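Local coordinates for protein extracellular ligand-binding receptor (Desulfohalobium retbaense DSM 5692, PDB 5ERE) that probably acts as an extracellular solute sensor, holding 2-oxo-4-methylpentanoic acid in a leucine-binding-protein-like module and cytosine in a tandem PAS-type sensor region, at residues 18-23 and 242-247; 182-187 and 191-196; 197-202 and 221-226; 331-336 and 555-560; 348-353 and 365-370. All blocks are in the same frame, centred on the assembly; numbering follows the deposited sequence.

Interaction 1: 18-23 and 242-247; sequences AVEQQR and SAFTDR
Phe244 makes a buried, largely apolar helix-to-helix contact with Arg23 and Glu20, through which helix 239-248 packs on helix 15-32. Its ring supplies the whole contribution of 242-247. The closest approach is Arg23 CB to Phe244 CE2, 3.6 Å, with CB placed obliquely to the ring. Further out, Arg23 CD passes Phe244 CZ at 4.0 Å, so it is the aliphatic part of the arginine that lines the phenyl group. The two side chains cross at about a right angle, and the guanidinium plane is turned 64° from the ring. Phe244 reaches this place because CG is anti to the backbone N (chi1 -176°), which carries the ring across the interface. At the ring edge, Phe244 CE2 lies 4.0 Å from Glu20 O. In the two-lobed leucine-binding-protein fold, helix 15-32 follows strand 3-8 of one sheet, whereas helix 239-248 follows strand 228-232 of the other, so the contact joins parts distant in sequence. Leu27, Pro252 and Tyr248 also touch Phe244. Were Phe244 replaced by alanine, the Arg23 methylenes would probably lose their apolar partner and a gap would open beside them. The carboxylate of Glu20 is engaged elsewhere, in a salt bridge with Arg214 and in hydrogen bonds from the backbone N atoms of Gly253 and Gly256.

Interaction 2: 182-187 and 191-196; sequences LVLISA and ATIAKQ
Ile193 meets Leu184 and Ser186 with two different branches. Its CG2 methyl touches the leucine fork, 3.7 Å from Leu184 CD2. The other leucine methyl is a little farther off, with Leu184 CD1 at 4.1 Å from Ile193 CG2. Meanwhile Ile193 CD1 extends to the serine, where it lies 3.5 Å from Ser186 OG in a van der Waals contact. Leu184 and Ile193 run past each other in opposite directions, so the flank of one chain lies along the other. The division of labour in Ile193 follows from its first torsion: with chi1 at -64°, CG2 is anti to the backbone N while CG1, and CD1 beyond it, sits beside that N. No hydrogen bond links the two segments. The buried Ser186 hydroxyl is satisfied instead by a hydrogen bond with Tyr160 OH, which helps fix OG where the isoleucine methyl meets it. Leu132 of strand 129-134 touches both Leu184 and Ile193, and Met165 adds to the surroundings of the isoleucine. Leu184 is itself set by its strand, which pairs in parallel with 129-134 and 205-208; just beyond it, Ile185 centres an inverse gamma turn. Strand 181-185, helix 190-199 and strand 205-208 form a beta-alpha-beta unit, and this seam between its first strand and its helix belongs to the layered alpha/beta lobes of periplasmic binding proteins.

Interaction 3: 197-202 and 221-226; sequences ARQAGI and SAFTNG
Arg198 and Gln199 receive the ring of Phe223 at the surface, where helix 190-199 ends in a Schellman motif beside the short helix 221-224. The motif is evident from Gly201, which leaves helical geometry with a positive phi of 91°, and from two backbone bonds back into the last turn, Ile202 N to Ala197 O and Gly201 N to Arg198 O. Glycine suits that position, since a beta carbon would press on the preceding carbonyl oxygen.

The contacts with the phenyl ring are van der Waals in kind. Arg198 CB lies at its edge, near the ring plane, 4.0 Å from Phe223 CD1. Gln199 NE2 stands obliquely to the ring, 4.2 Å from Phe223 CZ. Lys195, on the preceding turn of the helix, also touches the ring, so the phenylalanine lies along a row of long side chains whose aliphatic portions it can share.

Among the polar groups, no hydrogen bond crosses between the segments. Arg198 NE and Phe223 O are 3.8 Å apart, near enough for favourable electrostatics at most. The arginine is committed to its own chain, because a bend at chi2 (-81°) turns the guanidinium toward the carbonyls that follow the helix. NH1 bonds to Ala204 O outside the segments. Its other acceptor is Ile202 O, 3.1 Å from Arg198 NH1; this carbonyl oxygen sits at the edge of the guanidinium, in its plane, whereas NH1 stands 36° out of the carbonyl plane.

Interaction 4: 331-336 and 555-560; sequences QTAQEL and YRLALT
Helix 331-336, carrying Ala333, and strand 555-560, carrying Leu557, run nearly antiparallel at 150°, their axes 9.8 Å apart at closest approach. Leu557 fills the space between them: CD2 faces the helix backbone and Ala333, CD1 chiefly Leu336. CD2 nestles 3.5 Å from Ala333 N and also touches the methyl of that residue, with Ala333 CB 3.9 Å from Leu557 CD2. The two leucines meet tip to tip, at 3.7 Å between Leu336 CD1 and Leu557 CD1. The fork reaches outward because CG is anti to the backbone N of Leu557 (chi1 -175°). This is a helix-on-sheet interface: the long helix 324-357 lies over the five-stranded antiparallel sheet, in which 553-561 is the middle strand, flanked by 476-480 and 541-550. Such a helix laid along PAS-like sheets fits the tandem PAS sensor region. Thr332 contributes its methyl, CG2 standing 4.1 Å from Leu557 CD2, while its hydroxyl turns back to bond Leu328 O one turn earlier. Ile477 and Leu329 also touch Leu557, and Ile465 and Ile548 touch Leu336.

Interaction 5: 348-353 and 365-370; sequences AAAAEQ and SAILET
The side-chain amide of Gln353 is the flat group here, and Ile367 meets its oxygen end. Ile367 CG1 comes to 3.6 Å from Gln353 OE1, tilted well off the amide plane. Ile367 CG2 lies on the same side of that plane, 4.1 Å from Gln353 OE1. The root of the glutamine takes part as well, with Gln353 CB 3.7 Å from Ile367 CD1. The two side chains slide past each other in opposite directions. One turn earlier in the helix, Ala350 CB lies 3.9 Å from Ile367 CG2. With chi1 at -69°, CG2 is anti to the backbone N and CG1 beside it; CG2 is thereby shared between Ala350 CB and Gln353 OE1, while CG1 and CD1 run along the glutamine. Ala350 and Ile367 also mark the closest backbones, their CA atoms 6.4 Å apart, a spacing that the small alanine permits. Here the long helix 324-357 is followed after a short turn by helix 362-374, and both pack on the antiparallel sheet of the Cache-type sensor domain: Ala351 and Leu368 each touch Val453. Cutting Ile367 back to alanine is likely to leave the methyl of Ala350 without its apolar mate and the Gln353 side chain freer to turn. No hydrogen bond joins the segments, so cohesion between them rests on dispersion and burial of methyl groups, with the exposed glutamine serving chiefly as a flank.

In the fold
From the N terminus, interaction 1 comes first, joining 18-23 to 242-247 and closing a loop of 218 residues. Nested within it, in series, are interactions 2 and 3, two short closures that share helix 190-199. They touch each other through Lys195 against Phe223 and Ala194 against Thr224, so they form one continuous patch of a single lobe. Farther along the chain, interaction 4 closes a second loop of 218 residues, bringing the strand 553-561 back to helix 324-357. Interaction 5 is nested inside it and uses the same helix farther along. None of the five cross. The centres of interactions 1 and 5 are about 66 Å apart, on opposite sides of the chain's centre.

Interaction 1: 18-23 and 242-247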
# COMPACT_ATOMS: atom_id res chain seq x y z
N ALA A 18 -14.46 -8.96 20.79
CA ALA A 18 -15.89 -9.15 20.76
C ALA A 18 -16.60 -8.18 21.70
O ALA A 18 -17.57 -7.60 21.30
CB ALA A 18 -16.27 -10.57 21.11
N VAL A 19 -16.11 -8.01 22.93
CA VAL A 19 -16.74 -7.10 23.88
C VAL A 19 -16.58 -5.65 23.43
O VAL A 19 -17.48 -4.85 23.63
CB VAL A 19 -16.17 -7.26 25.32
CG1 VAL A 19 -16.62 -6.15 26.24
CG2 VAL A 19 -16.58 -8.62 25.93
N GLU A 20 -15.44 -5.33 22.84
CA GLU A 20 -15.19 -4.02 22.28
C GLU A 20 -16.23 -3.69 21.19
O GLU A 20 -16.83 -2.62 21.16
CB GLU A 20 -13.78 -3.97 21.71
CG GLU A 20 -13.44 -2.60 21.10
CD GLU A 20 -11.98 -2.44 20.76
OE1 GLU A 20 -11.15 -2.33 21.69
OE2 GLU A 20 -11.68 -2.42 19.56
N GLN A 21 -16.44 -4.65 20.29
CA GLN A 21 -17.37 -4.47 19.19
C GLN A 21 -18.80 -4.29 19.73
O GLN A 21 -19.53 -3.45 19.22
CB GLN A 21 -17.29 -5.63 18.22
CG GLN A 21 -15.98 -5.71 17.49
CD GLN A 21 -15.79 -7.04 16.74
OE1 GLN A 21 -16.04 -8.11 17.28
NE2 GLN A 21 -15.39 -6.96 15.50
N GLN A 22 -19.17 -5.09 20.72
CA GLN A 22 -20.48 -4.99 21.36
C GLN A 22 -20.69 -3.64 21.99
O GLN A 22 -21.73 -3.03 21.79
CB GLN A 22 -20.61 -6.07 22.42
CG GLN A 22 -21.86 -6.01 23.31
CD GLN A 22 -21.62 -6.75 24.62
OE1 GLN A 22 -21.92 -7.92 24.74
NE2 GLN A 22 -21.03 -6.05 25.61
N ARG A 23 -19.71 -3.19 22.77
CA ARG A 23 -19.72 -1.85 23.32
C ARG A 23 -19.89 -0.75 22.28
O ARG A 23 -20.71 0.19 22.47
CB ARG A 23 -18.40 -1.64 24.07
CG ARG A 23 -18.38 -2.41 25.35
CD ARG A 23 -17.01 -2.29 26.03
NE ARG A 23 -17.04 -2.90 27.35
CZ ARG A 23 -15.97 -3.05 28.12
NH1 ARG A 23 -14.78 -2.66 27.70
NH2 ARG A 23 -16.08 -3.59 29.31
N SER A 242 -13.43 9.51 22.32
CA SER A 242 -13.71 10.11 23.61
C SER A 242 -15.00 9.68 24.26
O SER A 242 -15.03 9.47 25.48
CB SER A 242 -13.71 11.63 23.47
OG SER A 242 -14.00 12.23 24.70
N ALA A 243 -16.09 9.58 23.50
CA ALA A 243 -17.33 9.03 24.05
C ALA A 243 -17.16 7.59 24.61
O ALA A 243 -17.68 7.25 25.67
CB ALA A 243 -18.43 9.02 23.00
N PHE A 244 -16.46 6.76 23.86
CA PHE A 244 -16.25 5.37 24.25
C PHE A 244 -15.36 5.30 25.51
O PHE A 244 -15.69 4.66 26.51
CB PHE A 244 -15.64 4.61 23.08
CG PHE A 244 -15.47 3.16 23.31
CD1 PHE A 244 -14.44 2.68 24.11
CD2 PHE A 244 -16.32 2.25 22.70
CE1 PHE A 244 -14.27 1.32 24.33
CE2 PHE A 244 -16.16 0.92 22.89
CZ PHE A 244 -15.11 0.43 23.71
N THR A 245 -14.29 6.07 25.48
CA THR A 245 -13.34 6.11 26.59
C THR A 245 -14.00 6.56 27.87
O THR A 245 -13.76 5.99 28.93
CB THR A 245 -12.19 7.02 26.25
OG1 THR A 245 -11.53 6.52 25.11
CG2 THR A 245 -11.20 7.16 27.40
N ASP A 246 -14.84 7.60 27.77
CA ASP A 246 -15.48 8.14 28.95
C ASP A 246 -16.47 7.16 29.54
O ASP A 246 -16.60 7.04 30.75
CB ASP A 246 -16.21 9.46 28.63
CG ASP A 246 -15.25 10.60 28.29
OD1 ASP A 246 -14.07 10.54 28.67
OD2 ASP A 246 -15.69 11.57 27.63
N ARG A 247 -17.22 6.49 28.67
CA ARG A 247 -18.24 5.58 29.16
C ARG A 247 -17.62 4.26 29.71
O ARG A 247 -18.01 3.77 30.77
CB ARG A 247 -19.21 5.23 28.03
CG ARG A 247 -20.34 4.35 28.47
CD ARG A 247 -21.28 4.07 27.35
NE ARG A 247 -22.55 3.63 27.90
CZ ARG A 247 -23.39 4.45 28.53
NH1 ARG A 247 -23.08 5.74 28.64
NH2 ARG A 247 -24.53 3.98 29.03

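Interaction 2: 182-187 and 191-196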
# COMPACT_ATOMS: atom_id res chain seq x y z
N LEU A 182 10.54 -11.84 13.42
CA LEU A 182 9.45 -12.76 13.73
C LEU A 182 8.09 -12.07 13.54
O LEU A 182 7.72 -11.23 14.35
CB LEU A 182 9.56 -13.26 15.16
CG LEU A 182 8.45 -14.21 15.68
CD1 LEU A 182 8.23 -15.39 14.75
CD2 LEU A 182 8.77 -14.70 17.10
N VAL A 183 7.37 -12.48 12.51
CA VAL A 183 6.04 -11.99 12.22
C VAL A 183 4.95 -12.77 12.94
O VAL A 183 4.73 -13.95 12.68
CB VAL A 183 5.78 -12.03 10.71
CG1 VAL A 183 4.25 -11.86 10.38
CG2 VAL A 183 6.61 -10.97 10.04
N LEU A 184 4.23 -12.08 13.81
CA LEU A 184 3.12 -12.67 14.54
C LEU A 184 1.75 -12.34 13.95
O LEU A 184 1.32 -11.19 14.02
CB LEU A 184 3.17 -12.19 15.97
CG LEU A 184 4.55 -12.43 16.59
CD1 LEU A 184 4.53 -11.83 17.94
CD2 LEU A 184 4.92 -13.94 16.65
N ILE A 185 1.05 -13.32 13.38
CA ILE A 185 -0.32 -13.06 12.94
C ILE A 185 -1.22 -13.36 14.16
O ILE A 185 -1.75 -14.45 14.35
CB ILE A 185 -0.73 -13.88 11.69
CG1 ILE A 185 0.33 -13.76 10.58
CG2 ILE A 185 -2.06 -13.38 11.16
CD1 ILE A 185 0.77 -12.32 10.24
N SER A 186 -1.34 -12.33 14.98
CA SER A 186 -1.87 -12.41 16.33
C SER A 186 -2.65 -11.14 16.69
O SER A 186 -2.33 -10.03 16.25
CB SER A 186 -0.73 -12.57 17.36
OG SER A 186 0.23 -13.53 16.99
N ALA A 187 -3.64 -11.32 17.54
CA ALA A 187 -4.24 -10.20 18.23
C ALA A 187 -3.56 -10.09 19.61
O ALA A 187 -2.32 -10.17 19.70
CB ALA A 187 -5.77 -10.38 18.34
N ALA A 191 1.16 -10.70 23.34
CA ALA A 191 1.93 -10.31 24.52
C ALA A 191 2.54 -11.55 25.23
O ALA A 191 3.62 -11.48 25.80
CB ALA A 191 1.09 -9.53 25.49
N THR A 192 1.84 -12.67 25.17
CA THR A 192 2.33 -13.93 25.71
C THR A 192 3.36 -14.57 24.77
O THR A 192 4.42 -15.06 25.22
CB THR A 192 1.17 -14.90 25.96
OG1 THR A 192 0.37 -14.38 27.02
CG2 THR A 192 1.67 -16.31 26.36
N ILE A 193 3.04 -14.56 23.48
CA ILE A 193 3.98 -15.06 22.48
C ILE A 193 5.31 -14.31 22.62
O ILE A 193 6.35 -14.94 22.72
CB ILE A 193 3.40 -14.92 21.06
CG1 ILE A 193 2.17 -15.81 20.90
CG2 ILE A 193 4.42 -15.36 20.02
CD1 ILE A 193 1.34 -15.54 19.60
N ALA A 194 5.25 -12.98 22.68
CA ALA A 194 6.44 -12.15 22.85
C ALA A 194 7.27 -12.54 24.08
O ALA A 194 8.49 -12.61 24.01
CB ALA A 194 6.04 -10.68 22.96
N LYS A 195 6.59 -12.76 25.21
CA LYS A 195 7.25 -13.07 26.48
C LYS A 195 8.06 -14.35 26.35
O LYS A 195 9.26 -14.37 26.61
CB LYS A 195 6.22 -13.23 27.59
CG LYS A 195 6.75 -12.94 29.00
CD LYS A 195 6.17 -13.87 30.06
CE LYS A 195 6.15 -13.19 31.42
NZ LYS A 195 5.74 -14.10 32.53
N GLN A 196 7.36 -15.41 25.94
CA GLN A 196 7.95 -16.72 25.85
C GLN A 196 9.07 -16.74 24.83
O GLN A 196 10.11 -17.36 25.06
CB GLN A 196 6.87 -17.74 25.50
CG GLN A 196 5.79 -17.86 26.58
CD GLN A 196 4.84 -19.03 26.36
OE1 GLN A 196 5.04 -19.86 25.48
NE2 GLN A 196 3.80 -19.10 27.19

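Interaction 3: 197-202 and 221-226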
# COMPACT_ATOMS: atom_id res chain seq x y z
N ALA A 197 8.89 -16.05 23.71
CA ALA A 197 9.93 -15.99 22.69
C ALA A 197 11.22 -15.32 23.21
O ALA A 197 12.32 -15.82 22.97
CB ALA A 197 9.43 -15.28 21.45
N ARG A 198 11.07 -14.21 23.93
CA ARG A 198 12.23 -13.52 24.50
C ARG A 198 12.87 -14.39 25.59
O ARG A 198 14.09 -14.42 25.72
CB ARG A 198 11.83 -12.15 25.04
CG ARG A 198 11.46 -11.12 23.95
CD ARG A 198 12.70 -10.50 23.34
NE ARG A 198 12.43 -9.35 22.47
CZ ARG A 198 12.50 -9.37 21.14
NH1 ARG A 198 12.82 -10.48 20.48
NH2 ARG A 198 12.26 -8.27 20.45
N GLN A 199 12.04 -15.11 26.35
CA GLN A 199 12.54 -15.97 27.42
C GLN A 199 13.17 -17.23 26.84
O GLN A 199 13.98 -17.89 27.49
CB GLN A 199 11.40 -16.33 28.40
CG GLN A 199 11.10 -15.21 29.42
CD GLN A 199 9.90 -15.52 30.31
OE1 GLN A 199 9.14 -16.46 30.05
NE2 GLN A 199 9.70 -14.71 31.35
N ALA A 200 12.80 -17.55 25.60
CA ALA A 200 13.37 -18.68 24.89
C ALA A 200 14.65 -18.29 24.12
O ALA A 200 15.21 -19.12 23.38
CB ALA A 200 12.33 -19.27 23.94
N GLY A 201 15.11 -17.05 24.30
CA GLY A 201 16.36 -16.59 23.71
C GLY A 201 16.23 -15.94 22.34
O GLY A 201 17.22 -15.47 21.78
N ILE A 202 15.03 -15.90 21.78
CA ILE A 202 14.80 -15.26 20.48
C ILE A 202 14.88 -13.74 20.60
O ILE A 202 14.15 -13.11 21.37
CB ILE A 202 13.44 -15.64 19.88
CG1 ILE A 202 13.42 -17.14 19.58
CG2 ILE A 202 13.17 -14.83 18.62
CD1 ILE A 202 12.03 -17.73 19.52
N SER A 221 5.11 -4.26 27.45
CA SER A 221 6.20 -3.57 26.75
C SER A 221 7.59 -4.03 27.20
O SER A 221 8.58 -3.80 26.49
CB SER A 221 6.09 -2.06 26.94
OG SER A 221 5.86 -1.72 28.30
N ALA A 222 7.67 -4.68 28.35
CA ALA A 222 8.93 -5.25 28.77
C ALA A 222 9.42 -6.21 27.70
O ALA A 222 10.63 -6.35 27.47
CB ALA A 222 8.78 -5.97 30.13
N PHE A 223 8.48 -6.86 27.02
CA PHE A 223 8.82 -7.83 25.98
C PHE A 223 8.49 -7.35 24.56
O PHE A 223 9.16 -7.75 23.60
CB PHE A 223 8.12 -9.15 26.26
CG PHE A 223 8.40 -9.72 27.63
CD1 PHE A 223 9.57 -10.42 27.87
CD2 PHE A 223 7.51 -9.53 28.67
CE1 PHE A 223 9.84 -10.94 29.14
CE2 PHE A 223 7.78 -10.03 29.94
CZ PHE A 223 8.94 -10.75 30.17
N THR A 224 7.47 -6.50 24.43
CA THR A 224 6.94 -6.12 23.12
C THR A 224 7.50 -4.78 22.62
O THR A 224 7.24 -4.40 21.49
CB THR A 224 5.39 -6.02 23.14
OG1 THR A 224 4.99 -5.08 24.14
CG2 THR A 224 4.72 -7.33 23.45
N ASN A 225 8.26 -4.08 23.45
CA ASN A 225 8.78 -2.76 23.08
C ASN A 225 9.61 -2.82 21.79
O ASN A 225 10.49 -3.67 21.66
CB ASN A 225 9.61 -2.18 24.23
CG ASN A 225 10.21 -0.81 23.93
OD1 ASN A 225 9.51 0.20 23.97
ND2 ASN A 225 11.51 -0.78 23.68
N GLY A 226 9.29 -1.95 20.83
CA GLY A 226 9.98 -1.89 19.54
C GLY A 226 9.28 -2.63 18.41
O GLY A 226 9.65 -2.50 17.25

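Interaction 4: 331-336 and 555-560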
# COMPACT_ATOMS: atom_id res chain seq x y z
N GLN A 331 13.40 4.43 -0.49
CA GLN A 331 13.06 3.29 -1.34
C GLN A 331 12.63 3.74 -2.74
O GLN A 331 12.90 3.07 -3.73
CB GLN A 331 11.96 2.45 -0.70
CG GLN A 331 12.47 1.64 0.51
CD GLN A 331 11.37 0.89 1.24
OE1 GLN A 331 10.18 1.11 1.00
NE2 GLN A 331 11.77 -0.01 2.13
N THR A 332 11.98 4.88 -2.81
CA THR A 332 11.53 5.41 -4.10
C THR A 332 12.72 5.99 -4.86
O THR A 332 12.87 5.71 -6.06
CB THR A 332 10.44 6.50 -3.93
OG1 THR A 332 9.39 5.97 -3.12
CG2 THR A 332 9.85 6.99 -5.28
N ALA A 333 13.54 6.80 -4.17
CA ALA A 333 14.78 7.32 -4.75
C ALA A 333 15.61 6.19 -5.33
O ALA A 333 16.20 6.32 -6.41
CB ALA A 333 15.61 8.06 -3.70
N GLN A 334 15.68 5.09 -4.59
CA GLN A 334 16.51 3.96 -5.01
C GLN A 334 15.95 3.26 -6.24
O GLN A 334 16.70 2.85 -7.13
CB GLN A 334 16.65 2.95 -3.88
CG GLN A 334 17.54 3.46 -2.78
CD GLN A 334 17.58 2.54 -1.59
OE1 GLN A 334 16.89 1.51 -1.54
NE2 GLN A 334 18.39 2.90 -0.62
N GLU A 335 14.63 3.08 -6.30
CA GLU A 335 14.09 2.43 -7.48
C GLU A 335 14.35 3.30 -8.69
O GLU A 335 14.76 2.80 -9.74
CB GLU A 335 12.61 2.13 -7.34
CG GLU A 335 12.05 1.47 -8.58
CD GLU A 335 10.69 0.83 -8.36
OE1 GLU A 335 10.12 1.06 -7.28
OE2 GLU A 335 10.20 0.11 -9.26
N LEU A 336 14.14 4.61 -8.54
CA LEU A 336 14.38 5.55 -9.64
C LEU A 336 15.85 5.58 -10.07
O LEU A 336 16.14 5.59 -11.26
CB LEU A 336 13.92 6.97 -9.25
CG LEU A 336 12.39 7.15 -9.19
CD1 LEU A 336 11.96 8.42 -8.45
CD2 LEU A 336 11.72 7.08 -10.61
N TYR A 555 16.73 15.93 -10.36
CA TYR A 555 15.36 16.26 -9.99
C TYR A 555 15.20 16.07 -8.52
O TYR A 555 15.77 15.13 -7.92
CB TYR A 555 14.35 15.35 -10.72
CG TYR A 555 14.63 15.22 -12.17
CD1 TYR A 555 14.37 16.25 -13.05
CD2 TYR A 555 15.19 14.06 -12.66
CE1 TYR A 555 14.66 16.12 -14.39
CE2 TYR A 555 15.48 13.93 -13.97
CZ TYR A 555 15.22 14.95 -14.84
OH TYR A 555 15.53 14.76 -16.17
N ARG A 556 14.37 16.92 -7.93
CA ARG A 556 14.04 16.79 -6.54
C ARG A 556 12.83 15.90 -6.37
O ARG A 556 11.83 16.06 -7.08
CB ARG A 556 13.78 18.16 -5.89
CG ARG A 556 14.83 19.19 -6.18
CD ARG A 556 16.12 18.99 -5.36
NE ARG A 556 17.06 20.09 -5.59
CZ ARG A 556 18.28 19.99 -6.13
NH1 ARG A 556 18.77 18.82 -6.49
NH2 ARG A 556 19.02 21.08 -6.28
N LEU A 557 12.96 14.98 -5.42
CA LEU A 557 11.99 13.97 -5.08
C LEU A 557 11.56 14.25 -3.67
O LEU A 557 12.38 14.14 -2.74
CB LEU A 557 12.59 12.56 -5.22
CG LEU A 557 11.67 11.35 -5.00
CD1 LEU A 557 10.74 11.17 -6.22
CD2 LEU A 557 12.52 10.10 -4.77
N ALA A 558 10.30 14.65 -3.51
CA ALA A 558 9.80 15.09 -2.21
C ALA A 558 8.65 14.24 -1.77
O ALA A 558 7.77 13.86 -2.57
CB ALA A 558 9.38 16.52 -2.28
N LEU A 559 8.64 13.97 -0.48
CA LEU A 559 7.58 13.25 0.20
C LEU A 559 6.97 14.14 1.26
O LEU A 559 7.69 14.68 2.08
CB LEU A 559 8.11 11.97 0.85
CG LEU A 559 7.05 11.09 1.53
CD1 LEU A 559 7.58 9.65 1.54
CD2 LEU A 559 6.70 11.53 2.95
N THR A 560 5.63 14.25 1.24
CA THR A 560 4.89 14.96 2.26
C THR A 560 3.89 14.08 3.01
O THR A 560 3.35 13.11 2.48
CB THR A 560 4.10 16.16 1.66
OG1 THR A 560 3.26 15.68 0.61
CG2 THR A 560 5.04 17.20 1.10

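Interaction 5: 348-353 and 365-370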
# COMPACT_ATOMS: atom_id res chain seq x y z
N ALA A 348 24.53 3.39 -23.24
CA ALA A 348 25.98 3.44 -23.43
C ALA A 348 26.42 2.25 -24.28
O ALA A 348 27.22 2.40 -25.21
CB ALA A 348 26.69 3.44 -22.11
N ALA A 349 25.90 1.07 -23.97
CA ALA A 349 26.19 -0.12 -24.77
C ALA A 349 25.73 0.06 -26.21
O ALA A 349 26.42 -0.35 -27.13
CB ALA A 349 25.51 -1.36 -24.18
N ALA A 350 24.57 0.69 -26.40
CA ALA A 350 24.06 0.83 -27.76
C ALA A 350 24.95 1.78 -28.55
O ALA A 350 25.17 1.59 -29.75
CB ALA A 350 22.59 1.29 -27.76
N ALA A 351 25.52 2.78 -27.88
CA ALA A 351 26.37 3.72 -28.58
C ALA A 351 27.64 3.01 -29.03
O ALA A 351 28.16 3.29 -30.09
CB ALA A 351 26.70 4.91 -27.70
N GLU A 352 28.12 2.10 -28.20
CA GLU A 352 29.34 1.36 -28.51
C GLU A 352 29.10 0.59 -29.79
O GLU A 352 29.91 0.62 -30.70
CB GLU A 352 29.74 0.43 -27.37
N GLN A 353 27.94 -0.05 -29.88
CA GLN A 353 27.58 -0.85 -31.05
C GLN A 353 27.37 0.01 -32.31
O GLN A 353 27.74 -0.40 -33.41
CB GLN A 353 26.31 -1.65 -30.77
CG GLN A 353 26.44 -2.72 -29.72
CD GLN A 353 25.07 -3.25 -29.30
OE1 GLN A 353 24.26 -3.65 -30.13
NE2 GLN A 353 24.79 -3.21 -27.99
N SER A 365 19.00 0.04 -37.06
CA SER A 365 17.64 -0.23 -36.64
C SER A 365 17.55 -1.39 -35.66
O SER A 365 16.73 -1.34 -34.74
CB SER A 365 16.76 -0.51 -37.85
OG SER A 365 16.50 0.71 -38.54
N ALA A 366 18.37 -2.42 -35.86
CA ALA A 366 18.38 -3.61 -35.01
C ALA A 366 18.88 -3.31 -33.60
O ALA A 366 18.41 -3.87 -32.60
CB ALA A 366 19.25 -4.72 -35.65
N ILE A 367 19.90 -2.47 -33.53
CA ILE A 367 20.41 -1.98 -32.25
C ILE A 367 19.27 -1.24 -31.55
O ILE A 367 18.98 -1.51 -30.38
CB ILE A 367 21.66 -1.12 -32.49
CG1 ILE A 367 22.79 -2.06 -32.98
CG2 ILE A 367 22.07 -0.36 -31.24
CD1 ILE A 367 23.99 -1.35 -33.61
N LEU A 368 18.58 -0.38 -32.29
CA LEU A 368 17.48 0.40 -31.74
C LEU A 368 16.33 -0.48 -31.26
O LEU A 368 15.80 -0.27 -30.17
CB LEU A 368 16.97 1.42 -32.77
CG LEU A 368 17.84 2.68 -32.99
CD1 LEU A 368 17.18 3.61 -33.99
CD2 LEU A 368 18.15 3.46 -31.68
N GLU A 369 15.97 -1.49 -32.05
CA GLU A 369 14.87 -2.36 -31.69
C GLU A 369 15.13 -3.10 -30.41
O GLU A 369 14.22 -3.33 -29.63
CB GLU A 369 14.61 -3.36 -32.83
CG GLU A 369 14.04 -2.70 -34.04
CD GLU A 369 12.58 -2.44 -33.90
OE1 GLU A 369 12.04 -2.86 -32.87
OE2 GLU A 369 11.96 -1.87 -34.83
N THR A 370 16.36 -3.55 -30.25
CA THR A 370 16.79 -4.25 -29.03
C THR A 370 16.83 -3.25 -27.82
O THR A 370 16.31 -3.53 -26.75
CB THR A 370 18.17 -4.89 -29.25
OG1 THR A 370 18.08 -5.90 -30.26
CG2 THR A 370 18.74 -5.51 -27.97